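Local coordinates for protein phosphonate monoester hydrolase (Ruegeria pomeroyi, PDB 4UPK) that is a sulfatase-family enzyme of the alkaline phosphatase clan, with an alpha/beta fold built on a mixed beta sheet, and forms an assembly of four chains, at residues A[43-48]-A[350-355]; A[92-97]-A[514-519]; A[107-112]-A[138-143]; A[383-388]-A[416-421]. One frame throughout, in Å; residues are numbered along the deposited sequence.

Contact 1 is the most buried of the four and lies where the chain leaves two neighbouring strands of the main sheet. Its chemistry is ionic, with one arginine held by two aspartates and a carbonyl. Contact 4 is partly buried. It packs strand 384-386 of the same sheet on a short helix, without hydrogen bonds across it. Contacts 2 and 3 both touch the second subunit. They meet where Gln93 packs on Thr111. Contact 2 uses a hydrogen bond from an asparagine side chain to a backbone carbonyl, a methionine methyl and a water. Contact 3 sits at the surface and combines a methyl-on-ring contact with two arginines and a water. The centres of contacts 1 and 3 are 34 Å apart.

Contact 1: A[43-48]-A[350-355]; sequences QLRADC and EMLGDR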
loop_
_atom_site.group_PDB
_atom_site.type_symbol
_atom_site.label_atom_id
_atom_site.label_comp_id
_atom_site.label_asym_id
_atom_site.label_seq_id
_atom_site.Cartn_x
_atom_site.Cartn_y
_atom_site.Cartn_z
ATOM N N GLN A 43 -34.249 11.508 -0.131
ATOM C CA GLN A 43 -35.620 11.062 -0.412
ATOM C C GLN A 43 -36.622 12.050 -1.002
ATOM O O GLN A 43 -37.802 11.722 -1.023
ATOM C CB GLN A 43 -36.198 10.304 0.805
ATOM C CG GLN A 43 -36.664 8.895 0.504
ATOM C CD GLN A 43 -36.498 7.934 1.663
ATOM O OE1 GLN A 43 -37.455 7.558 2.332
ATOM N NE2 GLN A 43 -35.280 7.485 1.910
ATOM N N LEU A 44 -36.184 13.223 -1.516
ATOM C CA LEU A 44 -37.088 14.203 -2.147
ATOM C C LEU A 44 -37.502 13.797 -3.583
ATOM O O LEU A 44 -36.641 13.635 -4.453
ATOM C CB LEU A 44 -36.549 15.656 -2.082
ATOM C CG LEU A 44 -37.530 16.806 -2.495
ATOM C CD1 LEU A 44 -38.713 16.921 -1.562
ATOM C CD2 LEU A 44 -36.811 18.144 -2.625
ATOM N N ARG A 45 -38.823 13.608 -3.813
ATOM C CA ARG A 45 -39.363 13.208 -5.122
ATOM C C ARG A 45 -39.224 14.332 -6.123
ATOM O O ARG A 45 -39.358 15.495 -5.742
ATOM C CB ARG A 45 -40.854 12.833 -5.013
ATOM C CG ARG A 45 -41.125 11.485 -4.367
ATOM C CD ARG A 45 -42.582 11.346 -3.972
ATOM N NE ARG A 45 -43.467 11.296 -5.135
ATOM C CZ ARG A 45 -44.204 10.246 -5.487
ATOM N NH1 ARG A 45 -44.161 9.127 -4.779
ATOM N NH2 ARG A 45 -44.990 10.308 -6.554
ATOM N N ALA A 46 -38.966 13.990 -7.402
ATOM C CA ALA A 46 -38.883 14.951 -8.501
ATOM C C ALA A 46 -40.232 15.695 -8.679
ATOM O O ALA A 46 -40.222 16.906 -8.905
ATOM C CB ALA A 46 -38.507 14.245 -9.795
ATOM N N ASP A 47 -41.371 14.976 -8.529
ATOM C CA ASP A 47 -42.720 15.539 -8.690
ATOM C C ASP A 47 -43.166 16.560 -7.630
ATOM O O ASP A 47 -44.192 17.206 -7.808
ATOM C CB ASP A 47 -43.781 14.453 -8.981
ATOM C CG ASP A 47 -44.153 13.496 -7.852
ATOM O OD1 ASP A 47 -43.559 13.603 -6.751
ATOM O OD2 ASP A 47 -45.041 12.651 -8.068
ATOM N N CYS A 48 -42.370 16.735 -6.559
ATOM C CA CYS A 48 -42.606 17.724 -5.502
ATOM C C CYS A 48 -42.080 19.079 -5.959
ATOM O O CYS A 48 -42.657 20.106 -5.608
ATOM C CB CYS A 48 -41.956 17.285 -4.194
ATOM S SG CYS A 48 -42.796 15.903 -3.398
ATOM N N GLU A 350 -38.947 8.269 -3.312
ATOM C CA GLU A 350 -39.776 7.735 -2.248
ATOM C C GLU A 350 -41.112 7.392 -2.879
ATOM O O GLU A 350 -41.684 8.263 -3.521
ATOM C CB GLU A 350 -39.969 8.864 -1.191
ATOM C CG GLU A 350 -40.926 8.575 -0.047
ATOM C CD GLU A 350 -40.818 7.201 0.575
ATOM O OE1 GLU A 350 -39.724 6.873 1.071
ATOM O OE2 GLU A 350 -41.783 6.413 0.466
ATOM N N MET A 351 -41.607 6.142 -2.710
ATOM C CA MET A 351 -42.925 5.733 -3.258
ATOM C C MET A 351 -44.079 6.519 -2.657
ATOM O O MET A 351 -44.985 6.920 -3.385
ATOM C CB MET A 351 -43.148 4.225 -3.157
ATOM C CG MET A 351 -42.241 3.446 -4.089
ATOM S SD MET A 351 -42.309 3.927 -5.839
ATOM C CE MET A 351 -44.004 3.368 -6.289
ATOM N N LEU A 352 -44.021 6.780 -1.338
ATOM C CA LEU A 352 -44.982 7.590 -0.589
ATOM C C LEU A 352 -46.443 7.080 -0.683
ATOM O O LEU A 352 -47.397 7.864 -0.746
ATOM C CB LEU A 352 -44.835 9.063 -1.011
ATOM C CG LEU A 352 -45.088 10.108 0.049
ATOM C CD1 LEU A 352 -43.964 10.137 1.066
ATOM C CD2 LEU A 352 -45.295 11.475 -0.588
ATOM N N GLY A 353 -46.594 5.755 -0.676
ATOM C CA GLY A 353 -47.910 5.131 -0.744
ATOM C C GLY A 353 -48.297 4.731 -2.149
ATOM O O GLY A 353 -49.241 3.958 -2.326
ATOM N N ASP A 354 -47.583 5.283 -3.163
ATOM C CA ASP A 354 -47.828 4.966 -4.567
ATOM C C ASP A 354 -47.634 3.479 -4.760
ATOM O O ASP A 354 -46.651 2.926 -4.256
ATOM C CB ASP A 354 -46.877 5.750 -5.510
ATOM C CG ASP A 354 -47.246 7.202 -5.765
ATOM O OD1 ASP A 354 -48.220 7.688 -5.152
ATOM O OD2 ASP A 354 -46.551 7.859 -6.571
ATOM N N ARG A 355 -48.591 2.822 -5.464
ATOM C CA ARG A 355 -48.571 1.388 -5.806
ATOM C C ARG A 355 -48.536 0.474 -4.565
ATOM O O ARG A 355 -47.905 -0.588 -4.589
ATOM C CB ARG A 355 -47.412 1.062 -6.793
ATOM C CG ARG A 355 -47.231 2.064 -7.942
ATOM C CD ARG A 355 -48.518 2.274 -8.745
ATOM N NE ARG A 355 -48.991 1.010 -9.326
ATOM C CZ ARG A 355 -48.593 0.520 -10.495
ATOM N NH1 ARG A 355 -47.731 1.195 -11.249
ATOM N NH2 ARG A 355 -49.064 -0.638 -10.929
#
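Glu350 opens the loop segment against Gln43 and Arg45. The segments follow the adjacent parallel strands 35-41 and 340-346. Glu350 CB packs 3.7 Å from Gln43 CG. Glu350 O accepts a bent hydrogen bond from Arg45 NH1 at 2.9 Å. The donor lies in the carbonyl plane, but the oxygen is 29° out of the guanidinium plane. The carboxylate serves the loop itself: OE2 accepts from Leu352 N and from Gly359 N. Met351 CB points away, and Met351 O lies 2.7 Å from Arg45 NH1, at the guanidinium edge. Met351 O accepts from Asp354 N, which closes a type I' turn. Leu352 CB sits 3.8 Å from Arg45 NH1. Asp354 then brings OD2 to the guanidinium edge. Arg45 NH2 meets Asp354 OD2 in a salt bridge at 2.9 Å, and NH1 adds a weak bond. The two planes are nearly perpendicular (86°), and OD2 alone meets both nitrogens. Asp354 OD1 is taken by Ala265 N. A bend at chi3 of Arg45 (67°) helps aim the group. Asp47 grips it side-on, with Asp47 OD1 on Arg45 NE and Asp47 OD2 on Arg45 NH2, each pair 2.8 Å apart. This buried arginine shares its charge between two aspartates, which probably offsets it and fixes the rotation of the guanidinium.

Contact 2: A[92-97]-A[514-519]; sequences GQYAMN and MRNMDH
Asn97 reaches from helix 95-98 to the backbone of Asn516 and Asp518, just past the end of helix 499-515. Its CB points toward that chain. CG stands anti to its own carbonyl carbon (chi1 -70°), which carries the amide across. Asn97 CG comes 3.6 Å from Asn516 O. At the tip the two branches differ. Asn97 ND2 donates to Asn516 O at 2.9 Å, coming from above the carbonyl plane, 50° out of it. ND2 also binds Asp411 OD2, so both partners fix the rotation of the amide. Asn97 OD1 lies 3.1 Å from Asp518 N, but the angle is too poor for a hydrogen bond.

Tyr94 occupies the N-cap position of helix 95-98, and its backbone O accepts from Asn97 N. The contact thus joins the start of one short helix to the exit of the long C-terminal helix, whose chain runs on toward the hairpin 524-533. Tyr94 CE2 lies 3.8 Å from Asn516 CG. Ring and amide planes are 75° apart, and Asn516 OD1 lies at the ring edge. Tyr94 OH is bound by Glu390, and Asn516 ND2 by His512 O.

Met96 sends an extended chain to the same residue. Met96 CE touches Asn516 CB at 3.7 Å and Asn516 O at 3.5 Å. A water lies between Asn97 O, at 2.7 Å, and Asp518 OD2. Asp518 OD1 is bonded to Thr520 OG1, and OD2 forms a salt bridge with Arg108 of the second subunit.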
loop_
_atom_site.group_PDB
_atom_site.type_symbol
_atom_site.label_atom_id
_atom_site.label_comp_id
_atom_site.label_asym_id
_atom_site.label_seq_id
_atom_site.Cartn_x
_atom_site.Cartn_y
_atom_site.Cartn_z
ATOM N N GLY A 92 -19.261 8.305 -9.525
ATOM C CA GLY A 92 -19.561 8.500 -10.943
ATOM C C GLY A 92 -19.662 7.202 -11.733
ATOM O O GLY A 92 -19.645 7.222 -12.970
ATOM N N GLN A 93 -19.809 6.058 -11.020
ATOM C CA GLN A 93 -19.894 4.716 -11.613
ATOM C C GLN A 93 -21.233 4.049 -11.342
ATOM O O GLN A 93 -21.848 4.291 -10.307
ATOM C CB GLN A 93 -18.806 3.787 -11.028
ATOM C CG GLN A 93 -17.377 4.270 -11.149
ATOM C CD GLN A 93 -16.389 3.278 -10.585
ATOM O OE1 GLN A 93 -16.657 2.086 -10.440
ATOM N NE2 GLN A 93 -15.191 3.735 -10.315
ATOM N N TYR A 94 -21.634 3.138 -12.231
ATOM C CA TYR A 94 -22.817 2.303 -12.051
ATOM C C TYR A 94 -22.494 1.306 -10.907
ATOM O O TYR A 94 -21.328 1.002 -10.687
ATOM C CB TYR A 94 -23.124 1.520 -13.344
ATOM C CG TYR A 94 -23.642 2.376 -14.480
ATOM C CD1 TYR A 94 -24.913 2.942 -14.431
ATOM C CD2 TYR A 94 -22.906 2.533 -15.654
ATOM C CE1 TYR A 94 -25.413 3.691 -15.494
ATOM C CE2 TYR A 94 -23.383 3.306 -16.711
ATOM C CZ TYR A 94 -24.639 3.880 -16.631
ATOM O OH TYR A 94 -25.089 4.666 -17.668
ATOM N N ALA A 95 -23.511 0.836 -10.183
ATOM C CA ALA A 95 -23.384 -0.143 -9.112
ATOM C C ALA A 95 -22.709 -1.422 -9.629
ATOM O O ALA A 95 -22.040 -2.076 -8.834
ATOM C CB ALA A 95 -24.761 -0.464 -8.527
ATOM N N MET A 96 -22.877 -1.782 -10.956
ATOM C CA MET A 96 -22.244 -2.961 -11.586
ATOM C C MET A 96 -20.725 -2.820 -11.615
ATOM O O MET A 96 -20.012 -3.807 -11.671
ATOM C CB MET A 96 -22.832 -3.302 -12.985
ATOM C CG MET A 96 -22.721 -2.205 -14.033
ATOM S SD MET A 96 -23.623 -2.646 -15.541
ATOM C CE MET A 96 -23.391 -1.161 -16.481
ATOM N N ASN A 97 -20.244 -1.584 -11.523
ATOM C CA ASN A 97 -18.831 -1.262 -11.504
ATOM C C ASN A 97 -18.289 -0.984 -10.091
ATOM O O ASN A 97 -17.269 -1.588 -9.701
ATOM C CB ASN A 97 -18.538 -0.124 -12.485
ATOM C CG ASN A 97 -18.683 -0.580 -13.917
ATOM O OD1 ASN A 97 -18.488 -1.751 -14.239
ATOM N ND2 ASN A 97 -19.045 0.314 -14.807
ATOM N N MET A 514 -22.427 -4.515 -21.425
ATOM C CA MET A 514 -21.196 -4.795 -22.200
ATOM C C MET A 514 -20.423 -3.526 -22.538
ATOM O O MET A 514 -19.196 -3.569 -22.574
ATOM C CB MET A 514 -21.516 -5.580 -23.485
ATOM C CG MET A 514 -22.139 -6.937 -23.235
ATOM S SD MET A 514 -22.568 -7.821 -24.743
ATOM C CE MET A 514 -20.959 -8.457 -25.240
ATOM N N ARG A 515 -21.130 -2.385 -22.745
ATOM C CA ARG A 515 -20.492 -1.097 -23.057
ATOM C C ARG A 515 -20.011 -0.342 -21.823
ATOM O O ARG A 515 -19.234 0.612 -21.949
ATOM C CB ARG A 515 -21.416 -0.199 -23.875
ATOM C CG ARG A 515 -21.560 -0.606 -25.331
ATOM C CD ARG A 515 -22.787 0.088 -25.888
ATOM N NE ARG A 515 -23.027 -0.253 -27.287
ATOM C CZ ARG A 515 -24.129 0.059 -27.958
ATOM N NH1 ARG A 515 -25.121 0.707 -27.355
ATOM N NH2 ARG A 515 -24.257 -0.286 -29.232
ATOM N N ASN A 516 -20.478 -0.746 -20.643
ATOM C CA ASN A 516 -20.113 -0.087 -19.394
ATOM C C ASN A 516 -19.547 -1.059 -18.358
ATOM O O ASN A 516 -19.998 -1.063 -17.209
ATOM C CB ASN A 516 -21.278 0.776 -18.830
ATOM C CG ASN A 516 -21.768 1.836 -19.781
ATOM O OD1 ASN A 516 -21.249 2.957 -19.841
ATOM N ND2 ASN A 516 -22.720 1.465 -20.618
ATOM N N MET A 517 -18.527 -1.854 -18.756
ATOM C CA MET A 517 -17.805 -2.736 -17.842
ATOM C C MET A 517 -16.728 -1.881 -17.172
ATOM O O MET A 517 -16.523 -0.747 -17.611
ATOM C CB MET A 517 -17.185 -3.926 -18.571
ATOM C CG MET A 517 -18.159 -5.040 -18.814
ATOM S SD MET A 517 -17.330 -6.450 -19.570
ATOM C CE MET A 517 -17.427 -6.005 -21.246
ATOM N N ASP A 518 -16.067 -2.390 -16.108
ATOM C CA ASP A 518 -15.052 -1.633 -15.360
ATOM C C ASP A 518 -13.930 -1.031 -16.228
ATOM O O ASP A 518 -13.111 -1.771 -16.770
ATOM C CB ASP A 518 -14.487 -2.468 -14.193
ATOM C CG ASP A 518 -13.857 -1.649 -13.074
ATOM O OD1 ASP A 518 -13.322 -0.556 -13.359
ATOM O OD2 ASP A 518 -13.875 -2.112 -11.925
ATOM N N HIS A 519 -13.898 0.317 -16.346
ATOM C CA HIS A 519 -12.903 1.053 -17.161
ATOM C C HIS A 519 -11.657 1.573 -16.399
ATOM O O HIS A 519 -10.886 2.351 -16.978
ATOM C CB HIS A 519 -13.579 2.223 -17.907
ATOM C CG HIS A 519 -14.274 1.836 -19.167
ATOM N ND1 HIS A 519 -15.421 1.065 -19.153
ATOM C CD2 HIS A 519 -13.998 2.183 -20.444
ATOM C CE1 HIS A 519 -15.801 0.965 -20.412
ATOM N NE2 HIS A 519 -14.955 1.590 -21.227
HETATM O O HOH W 1 -15.664 -3.403 -10.777
#

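Contact 3: A[107-112]-A[138-143]; sequences LRHDTP and RAYDAN
A type I beta turn from Arg108 to Thr111 sets His109 against Ala139 of the facing loop. The Ala139 methyl sits over the centre of one imidazole face. Ala139 CB is 3.5 Å from the centroid of the His109 ring and 14° off the ring normal, a CH-pi contact. The ring is placed there by a first torsion that sets CG roughly opposite the backbone N of His109 (chi1 -155°). Tyr140 adds a looser approach, with Tyr140 CE1 4.3 Å from His109 CE1 and the ring planes 80° apart.

The turn is closed at Arg108 O. Arg108 O accepts from Thr111 N and, at 3.0 Å, from Thr111 OG1, both on the same face of its plane. The two segments lie on either side, along the chain, of helix 114-120 and strand 125-127, a helix and strand of the alpha/beta fold. Asp136 also ties the loops, since its OD2 takes His109 N and forms a salt bridge with Arg138 NH2.

Beyond the ring the two arginines come together. Arg138 NH2 lies 3.7 Å from Arg108 CG. The two NH1 atoms of Arg108 and Arg138 are 4.0 Å apart. A water bridges the two groups and Asp110. It accepts from Arg108 NH1 at 2.9 Å and from Arg138 NH2 at 3.2 Å, and donates to Asp110 OD1. The nearby carboxylates probably offset the like charges. Arg108 NH2 forms a salt bridge with Asp518 of the second subunit, whose Leu521 packs on Arg138.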
loop_
_atom_site.group_PDB
_atom_site.type_symbol
_atom_site.label_atom_id
_atom_site.label_comp_id
_atom_site.label_asym_id
_atom_site.label_seq_id
_atom_site.Cartn_x
_atom_site.Cartn_y
_atom_site.Cartn_z
ATOM N N LEU A 107 -17.052 -0.778 -0.394
ATOM C CA LEU A 107 -16.590 -0.140 -1.615
ATOM C C LEU A 107 -15.062 -0.259 -1.580
ATOM O O LEU A 107 -14.476 -0.020 -0.514
ATOM C CB LEU A 107 -17.022 1.343 -1.629
ATOM C CG LEU A 107 -16.650 2.186 -2.854
ATOM C CD1 LEU A 107 -17.502 1.815 -4.064
ATOM C CD2 LEU A 107 -16.829 3.661 -2.548
ATOM N N ARG A 108 -14.418 -0.678 -2.711
ATOM C CA ARG A 108 -12.952 -0.812 -2.830
ATOM C C ARG A 108 -12.270 0.495 -2.345
ATOM O O ARG A 108 -12.720 1.593 -2.688
ATOM C CB ARG A 108 -12.535 -1.072 -4.284
ATOM C CG ARG A 108 -12.780 -2.464 -4.829
ATOM C CD ARG A 108 -12.267 -2.493 -6.265
ATOM N NE ARG A 108 -12.605 -3.733 -6.962
ATOM C CZ ARG A 108 -11.827 -4.808 -7.006
ATOM N NH1 ARG A 108 -10.653 -4.812 -6.386
ATOM N NH2 ARG A 108 -12.227 -5.896 -7.640
ATOM N N HIS A 109 -11.205 0.374 -1.545
ATOM C CA HIS A 109 -10.502 1.542 -1.012
ATOM C C HIS A 109 -9.879 2.445 -2.075
ATOM O O HIS A 109 -9.844 3.662 -1.892
ATOM C CB HIS A 109 -9.454 1.140 0.024
ATOM C CG HIS A 109 -9.144 2.245 0.989
ATOM N ND1 HIS A 109 -10.127 2.790 1.806
ATOM C CD2 HIS A 109 -7.965 2.857 1.258
ATOM C CE1 HIS A 109 -9.524 3.724 2.522
ATOM N NE2 HIS A 109 -8.220 3.793 2.241
ATOM N N ASP A 110 -9.398 1.852 -3.177
ATOM C CA ASP A 110 -8.743 2.571 -4.266
ATOM C C ASP A 110 -9.712 3.112 -5.347
ATOM O O ASP A 110 -9.252 3.577 -6.396
ATOM C CB ASP A 110 -7.604 1.716 -4.855
ATOM C CG ASP A 110 -8.003 0.365 -5.430
ATOM O OD1 ASP A 110 -9.187 -0.031 -5.282
ATOM O OD2 ASP A 110 -7.143 -0.290 -6.042
ATOM N N THR A 111 -11.035 3.097 -5.070
ATOM C CA THR A 111 -12.048 3.615 -5.992
ATOM C C THR A 111 -11.974 5.144 -6.043
ATOM O O THR A 111 -12.189 5.788 -5.018
ATOM C CB THR A 111 -13.473 3.118 -5.633
ATOM O OG1 THR A 111 -13.464 1.695 -5.591
ATOM C CG2 THR A 111 -14.522 3.567 -6.634
ATOM N N PRO A 112 -11.681 5.742 -7.216
ATOM C CA PRO A 112 -11.649 7.201 -7.296
ATOM C C PRO A 112 -13.026 7.801 -7.005
ATOM O O PRO A 112 -14.045 7.257 -7.415
ATOM C CB PRO A 112 -11.201 7.465 -8.742
ATOM C CG PRO A 112 -10.602 6.201 -9.204
ATOM C CD PRO A 112 -11.391 5.138 -8.527
ATOM N N ARG A 138 -10.069 -4.496 3.872
ATOM C CA ARG A 138 -8.660 -4.660 3.506
ATOM C C ARG A 138 -7.817 -3.419 3.877
ATOM O O ARG A 138 -6.605 -3.534 4.037
ATOM C CB ARG A 138 -8.522 -4.972 2.002
ATOM C CG ARG A 138 -9.300 -6.214 1.542
ATOM C CD ARG A 138 -9.352 -6.385 0.022
ATOM N NE ARG A 138 -9.930 -5.214 -0.642
ATOM C CZ ARG A 138 -9.821 -4.946 -1.939
ATOM N NH1 ARG A 138 -9.173 -5.780 -2.748
ATOM N NH2 ARG A 138 -10.353 -3.840 -2.439
ATOM N N ALA A 139 -8.460 -2.241 4.013
ATOM C CA ALA A 139 -7.803 -0.966 4.333
ATOM C C ALA A 139 -7.755 -0.607 5.824
ATOM O O ALA A 139 -7.098 0.383 6.184
ATOM C CB ALA A 139 -8.466 0.156 3.559
ATOM N N TYR A 140 -8.449 -1.381 6.687
ATOM C CA TYR A 140 -8.523 -1.103 8.125
ATOM C C TYR A 140 -8.260 -2.317 9.019
ATOM O O TYR A 140 -8.440 -3.456 8.586
ATOM C CB TYR A 140 -9.920 -0.560 8.471
ATOM C CG TYR A 140 -10.239 0.810 7.927
ATOM C CD1 TYR A 140 -10.821 0.963 6.670
ATOM C CD2 TYR A 140 -10.077 1.945 8.713
ATOM C CE1 TYR A 140 -11.165 2.223 6.181
ATOM C CE2 TYR A 140 -10.428 3.209 8.240
ATOM C CZ TYR A 140 -10.977 3.342 6.974
ATOM O OH TYR A 140 -11.323 4.584 6.503
ATOM N N ASP A 141 -7.918 -2.058 10.313
ATOM C CA ASP A 141 -7.776 -3.097 11.344
ATOM C C ASP A 141 -9.188 -3.680 11.558
ATOM O O ASP A 141 -10.161 -2.924 11.485
ATOM C CB ASP A 141 -7.231 -2.505 12.668
ATOM C CG ASP A 141 -7.289 -3.458 13.854
ATOM O OD1 ASP A 141 -6.653 -4.537 13.787
ATOM O OD2 ASP A 141 -7.973 -3.130 14.841
ATOM N N ALA A 142 -9.296 -5.013 11.795
ATOM C CA ALA A 142 -10.570 -5.728 12.018
ATOM C C ALA A 142 -11.497 -5.056 13.043
ATOM O O ALA A 142 -12.706 -5.008 12.809
ATOM C CB ALA A 142 -10.296 -7.172 12.428
ATOM N N ASN A 143 -10.917 -4.504 14.144
ATOM C CA ASN A 143 -11.631 -3.824 15.235
ATOM C C ASN A 143 -11.829 -2.279 15.069
ATOM O O ASN A 143 -12.318 -1.617 15.984
ATOM C CB ASN A 143 -10.993 -4.179 16.597
ATOM C CG ASN A 143 -11.883 -3.878 17.790
ATOM O OD1 ASN A 143 -13.115 -4.032 17.733
ATOM N ND2 ASN A 143 -11.288 -3.409 18.886
HETATM O O HOH W 2 -9.132 -2.656 -5.145
#

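Contact 4: A[383-388]-A[416-421]; sequences HVVEAP and RPFLTG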
loop_
_atom_site.group_PDB
_atom_site.type_symbol
_atom_site.label_atom_id
_atom_site.label_comp_id
_atom_site.label_asym_id
_atom_site.label_seq_id
_atom_site.Cartn_x
_atom_site.Cartn_y
_atom_site.Cartn_z
ATOM N N HIS A 383 -33.257 27.613 -17.958
ATOM C CA HIS A 383 -33.144 26.542 -18.953
ATOM C C HIS A 383 -33.579 25.190 -18.340
ATOM O O HIS A 383 -33.193 24.839 -17.212
ATOM C CB HIS A 383 -31.742 26.475 -19.592
ATOM C CG HIS A 383 -31.596 25.418 -20.656
ATOM N ND1 HIS A 383 -32.204 25.546 -21.886
ATOM C CD2 HIS A 383 -30.902 24.253 -20.636
ATOM C CE1 HIS A 383 -31.892 24.447 -22.561
ATOM N NE2 HIS A 383 -31.102 23.646 -21.853
ATOM N N VAL A 384 -34.429 24.473 -19.084
ATOM C CA VAL A 384 -35.004 23.200 -18.677
ATOM C C VAL A 384 -34.491 22.102 -19.620
ATOM O O VAL A 384 -34.674 22.192 -20.837
ATOM C CB VAL A 384 -36.568 23.286 -18.623
ATOM C CG1 VAL A 384 -37.215 21.913 -18.420
ATOM C CG2 VAL A 384 -37.027 24.260 -17.536
ATOM N N VAL A 385 -33.861 21.074 -19.044
ATOM C CA VAL A 385 -33.315 19.921 -19.764
ATOM C C VAL A 385 -34.304 18.742 -19.713
ATOM O O VAL A 385 -34.769 18.365 -18.634
ATOM C CB VAL A 385 -31.884 19.552 -19.261
ATOM C CG1 VAL A 385 -31.353 18.279 -19.910
ATOM C CG2 VAL A 385 -30.901 20.704 -19.481
ATOM N N GLU A 386 -34.599 18.162 -20.889
ATOM C CA GLU A 386 -35.516 17.032 -21.068
ATOM C C GLU A 386 -34.799 15.713 -21.405
ATOM O O GLU A 386 -35.415 14.646 -21.331
ATOM C CB GLU A 386 -36.571 17.359 -22.150
ATOM C CG GLU A 386 -37.423 18.595 -21.873
ATOM C CD GLU A 386 -38.383 18.604 -20.687
ATOM O OE1 GLU A 386 -38.630 17.531 -20.093
ATOM O OE2 GLU A 386 -38.919 19.694 -20.378
ATOM N N ALA A 387 -33.504 15.788 -21.786
ATOM C CA ALA A 387 -32.683 14.615 -22.115
ATOM C C ALA A 387 -32.496 13.710 -20.886
ATOM O O ALA A 387 -32.452 14.239 -19.778
ATOM C CB ALA A 387 -31.322 15.063 -22.628
ATOM N N PRO A 388 -32.382 12.363 -21.033
ATOM C CA PRO A 388 -32.161 11.513 -19.840
ATOM C C PRO A 388 -30.786 11.759 -19.220
ATOM O O PRO A 388 -29.751 11.667 -19.887
ATOM C CB PRO A 388 -32.275 10.071 -20.382
ATOM C CG PRO A 388 -32.845 10.198 -21.741
ATOM C CD PRO A 388 -32.415 11.540 -22.258
ATOM N N ARG A 416 -21.975 19.696 -18.352
ATOM C CA ARG A 416 -21.530 21.033 -18.731
ATOM C C ARG A 416 -22.083 21.541 -20.074
ATOM O O ARG A 416 -22.583 22.666 -20.063
ATOM C CB ARG A 416 -20.009 21.188 -18.616
ATOM C CG ARG A 416 -19.588 22.575 -18.182
ATOM C CD ARG A 416 -18.102 22.653 -18.030
ATOM N NE ARG A 416 -17.648 24.035 -17.944
ATOM C CZ ARG A 416 -16.374 24.392 -17.842
ATOM N NH1 ARG A 416 -15.419 23.466 -17.798
ATOM N NH2 ARG A 416 -16.041 25.674 -17.773
ATOM N N PRO A 417 -22.111 20.764 -21.203
ATOM C CA PRO A 417 -22.723 21.300 -22.456
ATOM C C PRO A 417 -24.160 21.838 -22.302
ATOM O O PRO A 417 -24.484 22.875 -22.881
ATOM C CB PRO A 417 -22.679 20.099 -23.422
ATOM C CG PRO A 417 -21.556 19.278 -22.929
ATOM C CD PRO A 417 -21.578 19.400 -21.430
ATOM N N PHE A 418 -24.992 21.154 -21.491
ATOM C CA PHE A 418 -26.377 21.522 -21.149
ATOM C C PHE A 418 -26.526 22.862 -20.423
ATOM O O PHE A 418 -27.591 23.480 -20.521
ATOM C CB PHE A 418 -27.020 20.427 -20.271
ATOM C CG PHE A 418 -27.161 19.083 -20.943
ATOM C CD1 PHE A 418 -28.196 18.843 -21.845
ATOM C CD2 PHE A 418 -26.295 18.045 -20.639
ATOM C CE1 PHE A 418 -28.362 17.586 -22.423
ATOM C CE2 PHE A 418 -26.462 16.792 -21.216
ATOM C CZ PHE A 418 -27.483 16.573 -22.118
ATOM N N LEU A 419 -25.496 23.283 -19.649
ATOM C CA LEU A 419 -25.505 24.528 -18.867
ATOM C C LEU A 419 -25.643 25.802 -19.704
ATOM O O LEU A 419 -26.262 26.769 -19.248
ATOM C CB LEU A 419 -24.319 24.600 -17.893
ATOM C CG LEU A 419 -24.181 23.453 -16.866
ATOM C CD1 LEU A 419 -23.053 23.725 -15.901
ATOM C CD2 LEU A 419 -25.488 23.196 -16.107
ATOM N N THR A 420 -25.105 25.784 -20.946
ATOM C CA THR A 420 -25.211 26.891 -21.904
ATOM C C THR A 420 -26.328 26.629 -22.941
ATOM O O THR A 420 -26.278 27.151 -24.060
ATOM C CB THR A 420 -23.853 27.226 -22.527
ATOM O OG1 THR A 420 -23.267 26.031 -23.028
ATOM C CG2 THR A 420 -22.911 27.909 -21.542
ATOM N N GLY A 421 -27.320 25.831 -22.544
ATOM C CA GLY A 421 -28.489 25.490 -23.346
ATOM C C GLY A 421 -28.245 24.542 -24.503
ATOM O O GLY A 421 -29.156 24.336 -25.310
#
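The Schellman motif that ends helix 416-419 lays Gly421 on the ring of His383. Gly421 CA lies over one imidazole face, offset toward the rim, 3.6 Å from the centroid of the His383 ring in a CH-pi contact. Phe418 O comes near the same ring, 3.4 Å from His383 CD2. His383 CG stands opposite its backbone N (chi1 -178°), and this sends the ring toward the helix end.

Farther along the segment the contact is apolar. Val385 CG1 touches Phe418 CD1 at 3.7 Å, while Val385 CG2 lies by Phe418 CB. The two side chains cross at about a right angle. Ala387 CB adds a touch 3.9 Å from Phe418 CE1. Trp427 meets the Phe418 ring edge-to-face and also packs on Ala387. Val385 is bonded through its backbone to Ser71 and Arg73 of strand 70-76, so the valine belongs to the main sheet.

In the motif, Gly421 N bonds to Phe418 O at 3.1 Å and Glu422 N to Pro417 O. Gly421 has positive phi (72°), as the C-prime residue of a Schellman motif typically does, and here that helix cap packs on a strand of an alpha/beta fold.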